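Long-range contact in phosphonate monoester hydrolase (Ruegeria pomeroyi, PDB 4UPK), which belongs to the sulfatase family of hydrolases, within the alkaline phosphatase clan: residues His75-Ile89 and Leu341-Gly353. Residues are numbered along the deposited sequence; the frame is centred on the assembly and turned at random.
Sequences HYSVTNPCGPSRASI and LIVVTADHGEMLG
Arg86 NE makes a salt bridge to Asp347 OD1 at 2.7 Å. His348, the next residue along, donates from ND1 to Asp347 OD2, also at 2.7 Å. The salt bridge joins the loop after strand 340-346 to helix 82-91, in an alkaline-phosphatase-like α/β fold. The helix starts with Cys-Gly-Pro-Ser-Arg (Cys82 to Arg86), which fits the sulfatase signature Cys-X-Pro-Ser-Arg. Arg86 NE comes from above the carboxylate plane, and the guanidinium and carboxylate planes lie 50° apart. The Arg86 chain bends at chi2 (52°) and chi3 (64°), which folds NE back over the acid. Its NH2 forms a second salt bridge, to Asp42. On the other oxygen, His348 ND1 uses the anti lone pair of OD2. His348 NE2 is hydrogen-bonded to Gln43, so both ring nitrogens are held and the ring's rotation is probably fixed. The backbone is tied as well: Ser85 OG donates to Asp347 O at 2.7 Å, from above the carbonyl plane. One water bridges His75 NE2 on strand 70-76 and Thr345 OG1 on strand 340-346. His75 ND1 is bonded to Thr389, and Thr345 OG1 to Pro371 O. Ile89 covers the acid's other side, with its CD1 3.2 Å from Asp347 OD1.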
ATOM      1  N   HIS A  75      35.144  15.910   7.822  1.00 15.64           N
ATOM      2  CA  HIS A  75      33.853  15.231   7.842  1.00 14.55           C
ATOM      3  C   HIS A  75      32.855  15.926   8.759  1.00 17.94           C
ATOM      4  O   HIS A  75      33.120  16.127   9.948  1.00 15.45           O
ATOM      5  CB  HIS A  75      34.019  13.753   8.213  1.00 15.36           C
ATOM      6  CG  HIS A  75      32.785  12.941   8.000  1.00 18.56           C
ATOM      7  ND1 HIS A  75      32.356  12.600   6.729  1.00 20.47           N
ATOM      8  CD2 HIS A  75      31.908  12.448   8.901  1.00 20.21           C
ATOM      9  CE1 HIS A  75      31.249  11.895   6.897  1.00 19.67           C
ATOM     10  NE2 HIS A  75      30.934  11.784   8.184  1.00 19.84           N
ATOM     11  N   TYR A  76      31.688  16.285   8.195  1.00 14.60           N
ATOM     12  CA  TYR A  76      30.667  17.034   8.913  1.00 12.47           C
ATOM     13  C   TYR A  76      29.302  16.417   8.828  1.00 15.60           C
ATOM     14  O   TYR A  76      28.910  15.920   7.780  1.00 15.22           O
ATOM     15  CB  TYR A  76      30.622  18.494   8.390  1.00 12.18           C
ATOM     16  CG  TYR A  76      31.884  19.275   8.681  1.00 12.65           C
ATOM     17  CD1 TYR A  76      33.002  19.168   7.857  1.00 14.87           C
ATOM     18  CD2 TYR A  76      31.973  20.113   9.789  1.00 11.93           C
ATOM     19  CE1 TYR A  76      34.209  19.795   8.183  1.00 11.57           C
ATOM     20  CE2 TYR A  76      33.164  20.785  10.093  1.00 11.66           C
ATOM     21  CZ  TYR A  76      34.276  20.622   9.281  1.00 16.23           C
ATOM     22  OH  TYR A  76      35.461  21.277   9.538  1.00 23.36           O
ATOM     23  N   SER A  77      28.559  16.477   9.945  1.00 13.53           N
ATOM     24  CA  SER A  77      27.159  16.056   9.994  1.00 13.29           C
ATOM     25  C   SER A  77      26.371  17.085   9.128  1.00 16.75           C
ATOM     26  O   SER A  77      26.687  18.274   9.192  1.00 16.89           O
ATOM     27  CB  SER A  77      26.660  16.083  11.436  1.00 14.36           C
ATOM     28  OG  SER A  77      25.299  15.694  11.468  1.00 22.80           O
ATOM     29  N   VAL A  78      25.408  16.644   8.293  1.00 12.77           N
ATOM     30  CA  VAL A  78      24.629  17.555   7.442  1.00 11.97           C
ATOM     31  C   VAL A  78      23.432  18.138   8.181  1.00 18.66           C
ATOM     32  O   VAL A  78      22.749  19.030   7.667  1.00 19.27           O
ATOM     33  CB  VAL A  78      24.241  16.980   6.049  1.00 15.46           C
ATOM     34  CG1 VAL A  78      25.442  16.378   5.342  1.00 14.93           C
ATOM     35  CG2 VAL A  78      23.093  15.970   6.148  1.00 14.60           C
ATOM     36  N   THR A  79      23.159  17.629   9.381  1.00 16.27           N
ATOM     37  CA  THR A  79      22.050  18.135  10.182  1.00 16.04           C
ATOM     38  C   THR A  79      22.179  17.793  11.631  1.00 18.51           C
ATOM     39  O   THR A  79      23.016  16.982  11.990  1.00 19.27           O
ATOM     40  CB  THR A  79      20.659  17.861   9.563  1.00 16.82           C
ATOM     41  OG1 THR A  79      19.673  18.613  10.269  1.00 17.42           O
ATOM     42  CG2 THR A  79      20.309  16.405   9.542  1.00  9.30           C
ATOM     43  N   ASN A  80      21.326  18.403  12.453  1.00 13.50           N
ATOM     44  CA  ASN A  80      21.279  18.206  13.887  1.00 13.80           C
ATOM     45  C   ASN A  80      19.850  18.469  14.432  1.00 19.96           C
ATOM     46  O   ASN A  80      19.063  19.204  13.793  1.00 18.37           O
ATOM     47  CB  ASN A  80      22.294  19.131  14.565  1.00 16.43           C
ATOM     48  CG  ASN A  80      23.529  18.424  15.025  1.00 28.88           C
ATOM     49  OD1 ASN A  80      23.452  17.397  15.684  1.00 25.52           O
ATOM     50  ND2 ASN A  80      24.683  19.001  14.765  1.00  8.05           N
ATOM     51  N   PRO A  81      19.486  17.862  15.591  1.00 18.46           N
ATOM     52  CA  PRO A  81      20.280  16.960  16.446  1.00 19.39           C
ATOM     53  C   PRO A  81      20.240  15.488  16.032  1.00 28.15           C
ATOM     54  O   PRO A  81      20.189  15.190  14.847  1.00 27.69           O
ATOM     55  CB  PRO A  81      19.779  17.277  17.861  1.00 20.43           C
ATOM     56  CG  PRO A  81      18.419  17.951  17.679  1.00 25.27           C
ATOM     57  CD  PRO A  81      18.164  18.092  16.186  1.00 20.76           C
ATOM     58  N   CYS A  82      20.344  14.575  17.014  1.00 28.61           N
ATOM     59  CA  CYS A  82      20.388  13.119  16.871  1.00 29.59           C
ATOM     60  C   CYS A  82      19.439  12.529  15.839  1.00 28.57           C
ATOM     61  O   CYS A  82      19.915  11.833  14.942  1.00 26.89           O
ATOM     62  CB  CYS A  82      20.245  12.448  18.231  1.00 31.58           C
ATOM     63  SG  CYS A  82      19.594  13.549  19.509  1.00 36.80           S
ATOM     64  N   GLY A  83      18.130  12.804  15.981  1.00 22.33           N
ATOM     65  CA  GLY A  83      17.082  12.319  15.087  1.00 20.98           C
ATOM     66  C   GLY A  83      17.339  12.753  13.654  1.00 22.30           C
ATOM     67  O   GLY A  83      17.680  11.915  12.816  1.00 21.60           O
ATOM     68  N   PRO A  84      17.305  14.075  13.362  1.00 16.15           N
ATOM     69  CA  PRO A  84      17.632  14.540  11.992  1.00 15.17           C
ATOM     70  C   PRO A  84      18.986  14.037  11.459  1.00 17.19           C
ATOM     71  O   PRO A  84      19.094  13.613  10.295  1.00 15.26           O
ATOM     72  CB  PRO A  84      17.638  16.070  12.135  1.00 16.78           C
ATOM     73  CG  PRO A  84      16.708  16.334  13.271  1.00 20.82           C
ATOM     74  CD  PRO A  84      16.914  15.199  14.237  1.00 16.64           C
ATOM     75  N   SER A  85      20.022  14.085  12.316  1.00 13.41           N
ATOM     76  CA  SER A  85      21.366  13.653  11.964  1.00 13.29           C
ATOM     77  C   SER A  85      21.478  12.148  11.715  1.00 19.25           C
ATOM     78  O   SER A  85      22.271  11.752  10.879  1.00 21.09           O
ATOM     79  CB  SER A  85      22.365  14.129  12.998  1.00 15.71           C
ATOM     80  OG  SER A  85      23.668  13.961  12.481  1.00 26.55           O
ATOM     81  N   ARG A  86      20.662  11.325  12.394  1.00 14.77           N
ATOM     82  CA  ARG A  86      20.549   9.874  12.174  1.00 15.79           C
ATOM     83  C   ARG A  86      19.745   9.590  10.895  1.00 18.49           C
ATOM     84  O   ARG A  86      20.145   8.734  10.105  1.00 18.79           O
ATOM     85  CB  ARG A  86      19.903   9.184  13.393  1.00 19.60           C
ATOM     86  CG  ARG A  86      20.332   7.748  13.629  1.00 33.80           C
ATOM     87  CD  ARG A  86      21.826   7.548  13.672  1.00 35.36           C
ATOM     88  NE  ARG A  86      22.452   8.251  14.787  1.00 35.85           N
ATOM     89  CZ  ARG A  86      22.852   7.670  15.909  1.00 32.19           C
ATOM     90  NH1 ARG A  86      22.647   6.376  16.104  1.00 24.53           N
ATOM     91  NH2 ARG A  86      23.462   8.374  16.844  1.00 16.02           N
ATOM     92  N   ALA A  87      18.655  10.369  10.652  1.00 13.25           N
ATOM     93  CA  ALA A  87      17.841  10.259   9.435  1.00 11.60           C
ATOM     94  C   ALA A  87      18.678  10.531   8.144  1.00 15.74           C
ATOM     95  O   ALA A  87      18.574   9.801   7.172  1.00 16.44           O
ATOM     96  CB  ALA A  87      16.621  11.156   9.531  1.00 11.09           C
ATOM     97  N   SER A  88      19.592  11.481   8.199  1.00 11.57           N
ATOM     98  CA  SER A  88      20.503  11.827   7.097  1.00 10.09           C
ATOM     99  C   SER A  88      21.545  10.760   6.818  1.00 12.94           C
ATOM    100  O   SER A  88      21.812  10.469   5.662  1.00 14.26           O
ATOM    101  CB  SER A  88      21.202  13.154   7.399  1.00 11.15           C
ATOM    102  OG  SER A  88      20.385  14.268   7.088  1.00 13.73           O
ATOM    103  N   ILE A  89      22.166  10.211   7.865  1.00 10.81           N
ATOM    104  CA  ILE A  89      23.176   9.145   7.795  1.00 12.33           C
ATOM    105  C   ILE A  89      22.566   7.856   7.232  1.00 18.60           C
ATOM    106  O   ILE A  89      23.149   7.226   6.331  1.00 17.40           O
ATOM    107  CB  ILE A  89      23.841   8.945   9.192  1.00 15.73           C
ATOM    108  CG1 ILE A  89      24.775  10.134   9.500  1.00 16.20           C
ATOM    109  CG2 ILE A  89      24.592   7.594   9.313  1.00 17.45           C
ATOM    110  CD1 ILE A  89      25.241  10.320  11.041  1.00 16.10           C
ATOM    111  N   LEU A 341      33.989  -4.513   5.619  1.00 19.21           N
ATOM    112  CA  LEU A 341      33.940  -3.077   5.436  1.00 16.95           C
ATOM    113  C   LEU A 341      33.592  -2.533   6.826  1.00 21.81           C
ATOM    114  O   LEU A 341      32.492  -2.792   7.346  1.00 21.64           O
ATOM    115  CB  LEU A 341      32.874  -2.649   4.391  1.00 15.91           C
ATOM    116  CG  LEU A 341      32.575  -1.147   4.283  1.00 17.58           C
ATOM    117  CD1 LEU A 341      33.799  -0.353   3.793  1.00 17.59           C
ATOM    118  CD2 LEU A 341      31.391  -0.887   3.411  1.00 13.73           C
ATOM    119  N   ILE A 342      34.559  -1.840   7.448  1.00 18.22           N
ATOM    120  CA  ILE A 342      34.402  -1.247   8.771  1.00 17.88           C
ATOM    121  C   ILE A 342      34.199   0.241   8.609  1.00 21.31           C
ATOM    122  O   ILE A 342      35.016   0.910   7.968  1.00 20.98           O
ATOM    123  CB  ILE A 342      35.552  -1.603   9.773  1.00 21.02           C
ATOM    124  CG1 ILE A 342      35.699  -3.148   9.944  1.00 22.06           C
ATOM    125  CG2 ILE A 342      35.333  -0.904  11.136  1.00 20.54           C
ATOM    126  CD1 ILE A 342      36.972  -3.627  10.699  1.00 33.34           C
ATOM    127  N   VAL A 343      33.082   0.747   9.142  1.00 17.31           N
ATOM    128  CA  VAL A 343      32.763   2.167   9.103  1.00 16.98           C
ATOM    129  C   VAL A 343      32.588   2.640  10.548  1.00 21.48           C
ATOM    130  O   VAL A 343      31.702   2.164  11.267  1.00 19.52           O
ATOM    131  CB  VAL A 343      31.541   2.563   8.218  1.00 20.27           C
ATOM    132  CG1 VAL A 343      31.405   4.085   8.143  1.00 19.35           C
ATOM    133  CG2 VAL A 343      31.616   1.965   6.817  1.00 20.11           C
ATOM    134  N   VAL A 344      33.462   3.558  10.974  1.00 18.27           N
ATOM    135  CA  VAL A 344      33.400   4.130  12.315  1.00 16.90           C
ATOM    136  C   VAL A 344      33.265   5.641  12.171  1.00 21.81           C
ATOM    137  O   VAL A 344      34.076   6.284  11.496  1.00 21.00           O
ATOM    138  CB  VAL A 344      34.553   3.708  13.275  1.00 19.55           C
ATOM    139  CG1 VAL A 344      34.321   4.257  14.691  1.00 18.19           C
ATOM    140  CG2 VAL A 344      34.702   2.191  13.324  1.00 19.57           C
ATOM    141  N   THR A 345      32.228   6.196  12.810  1.00 17.39           N
ATOM    142  CA  THR A 345      31.946   7.622  12.802  1.00 16.82           C
ATOM    143  C   THR A 345      31.186   8.032  14.082  1.00 19.91           C
ATOM    144  O   THR A 345      30.862   7.192  14.915  1.00 17.74           O
ATOM    145  CB  THR A 345      31.124   7.976  11.501  1.00 18.09           C
ATOM    146  OG1 THR A 345      31.148   9.392  11.287  1.00 16.78           O
ATOM    147  CG2 THR A 345      29.681   7.447  11.527  1.00 10.77           C
ATOM    148  N   ALA A 346      30.887   9.335  14.201  1.00 17.20           N
ATOM    149  CA  ALA A 346      29.999   9.911  15.197  1.00 16.62           C
ATOM    150  C   ALA A 346      28.864  10.569  14.409  1.00 22.56           C
ATOM    151  O   ALA A 346      29.080  10.996  13.273  1.00 23.15           O
ATOM    152  CB  ALA A 346      30.715  10.926  16.070  1.00 16.80           C
ATOM    153  N   ASP A 347      27.657  10.608  14.986  1.00 18.78           N
ATOM    154  CA  ASP A 347      26.469  11.202  14.373  1.00 17.29           C
ATOM    155  C   ASP A 347      26.556  12.744  14.276  1.00 17.58           C
ATOM    156  O   ASP A 347      26.226  13.324  13.248  1.00 17.43           O
ATOM    157  CB  ASP A 347      25.234  10.764  15.163  1.00 19.06           C
ATOM    158  CG  ASP A 347      23.947  11.212  14.548  1.00 36.25           C
ATOM    159  OD1 ASP A 347      23.431  10.493  13.679  1.00 37.01           O
ATOM    160  OD2 ASP A 347      23.444  12.271  14.951  1.00 49.12           O
ATOM    161  N   HIS A 348      27.016  13.378  15.343  1.00 13.20           N
ATOM    162  CA  HIS A 348      27.184  14.819  15.523  1.00 12.52           C
ATOM    163  C   HIS A 348      28.260  15.015  16.599  1.00 16.90           C
ATOM    164  O   HIS A 348      28.756  14.053  17.188  1.00 13.94           O
ATOM    165  CB  HIS A 348      25.851  15.490  15.989  1.00 12.15           C
ATOM    166  CG  HIS A 348      25.226  14.801  17.167  1.00 14.61           C
ATOM    167  ND1 HIS A 348      24.254  13.839  16.997  1.00 16.18           N
ATOM    168  CD2 HIS A 348      25.541  14.871  18.480  1.00 16.71           C
ATOM    169  CE1 HIS A 348      24.019  13.342  18.200  1.00 16.02           C
ATOM    170  NE2 HIS A 348      24.749  13.955  19.129  1.00 16.33           N
ATOM    171  N   GLY A 349      28.589  16.280  16.835  1.00 15.04           N
ATOM    172  CA  GLY A 349      29.540  16.709  17.832  1.00 13.51           C
ATOM    173  C   GLY A 349      28.877  17.181  19.112  1.00 16.00           C
ATOM    174  O   GLY A 349      27.713  16.882  19.392  1.00 13.29           O
ATOM    175  N   GLU A 350      29.650  17.916  19.903  1.00 13.69           N
ATOM    176  CA  GLU A 350      29.300  18.375  21.234  1.00 13.24           C
ATOM    177  C   GLU A 350      30.105  19.638  21.475  1.00 17.71           C
ATOM    178  O   GLU A 350      31.316  19.589  21.304  1.00 15.96           O
ATOM    179  CB  GLU A 350      29.741  17.271  22.242  1.00 13.74           C
ATOM    180  CG  GLU A 350      29.601  17.598  23.719  1.00 13.04           C
ATOM    181  CD  GLU A 350      28.317  18.285  24.126  1.00 19.48           C
ATOM    182  OE1 GLU A 350      27.245  17.697  23.894  1.00 21.31           O
ATOM    183  OE2 GLU A 350      28.374  19.454  24.569  1.00 19.20           O
ATOM    184  N   MET A 351      29.450  20.760  21.862  1.00 15.35           N
ATOM    185  CA  MET A 351      30.162  22.028  22.158  1.00 15.06           C
ATOM    186  C   MET A 351      31.116  21.903  23.337  1.00 20.87           C
ATOM    187  O   MET A 351      32.230  22.418  23.272  1.00 22.77           O
ATOM    188  CB  MET A 351      29.201  23.203  22.325  1.00 16.26           C
ATOM    189  CG  MET A 351      28.537  23.594  21.020  1.00 18.90           C
ATOM    190  SD  MET A 351      29.663  23.956  19.641  1.00 22.44           S
ATOM    191  CE  MET A 351      30.447  25.514  20.231  1.00 18.85           C
ATOM    192  N   LEU A 352      30.697  21.177  24.389  1.00 16.98           N
ATOM    193  CA  LEU A 352      31.491  20.866  25.577  1.00 16.75           C
ATOM    194  C   LEU A 352      32.022  22.117  26.325  1.00 21.36           C
ATOM    195  O   LEU A 352      33.143  22.130  26.844  1.00 18.28           O
ATOM    196  CB  LEU A 352      32.610  19.882  25.190  1.00 16.59           C
ATOM    197  CG  LEU A 352      33.026  18.873  26.233  1.00 20.40           C
ATOM    198  CD1 LEU A 352      31.960  17.811  26.420  1.00 18.88           C
ATOM    199  CD2 LEU A 352      34.368  18.253  25.870  1.00 21.89           C
ATOM    200  N   GLY A 353      31.186  23.155  26.379  1.00 19.18           N
ATOM    201  CA  GLY A 353      31.542  24.393  27.062  1.00 19.33           C
ATOM    202  C   GLY A 353      32.091  25.442  26.123  1.00 21.00           C
ATOM    203  O   GLY A 353      32.176  26.613  26.498  1.00 20.82           O
TER
HETATM  204  O   HOH W   1      28.771  10.840   9.882  1.00 25.01           O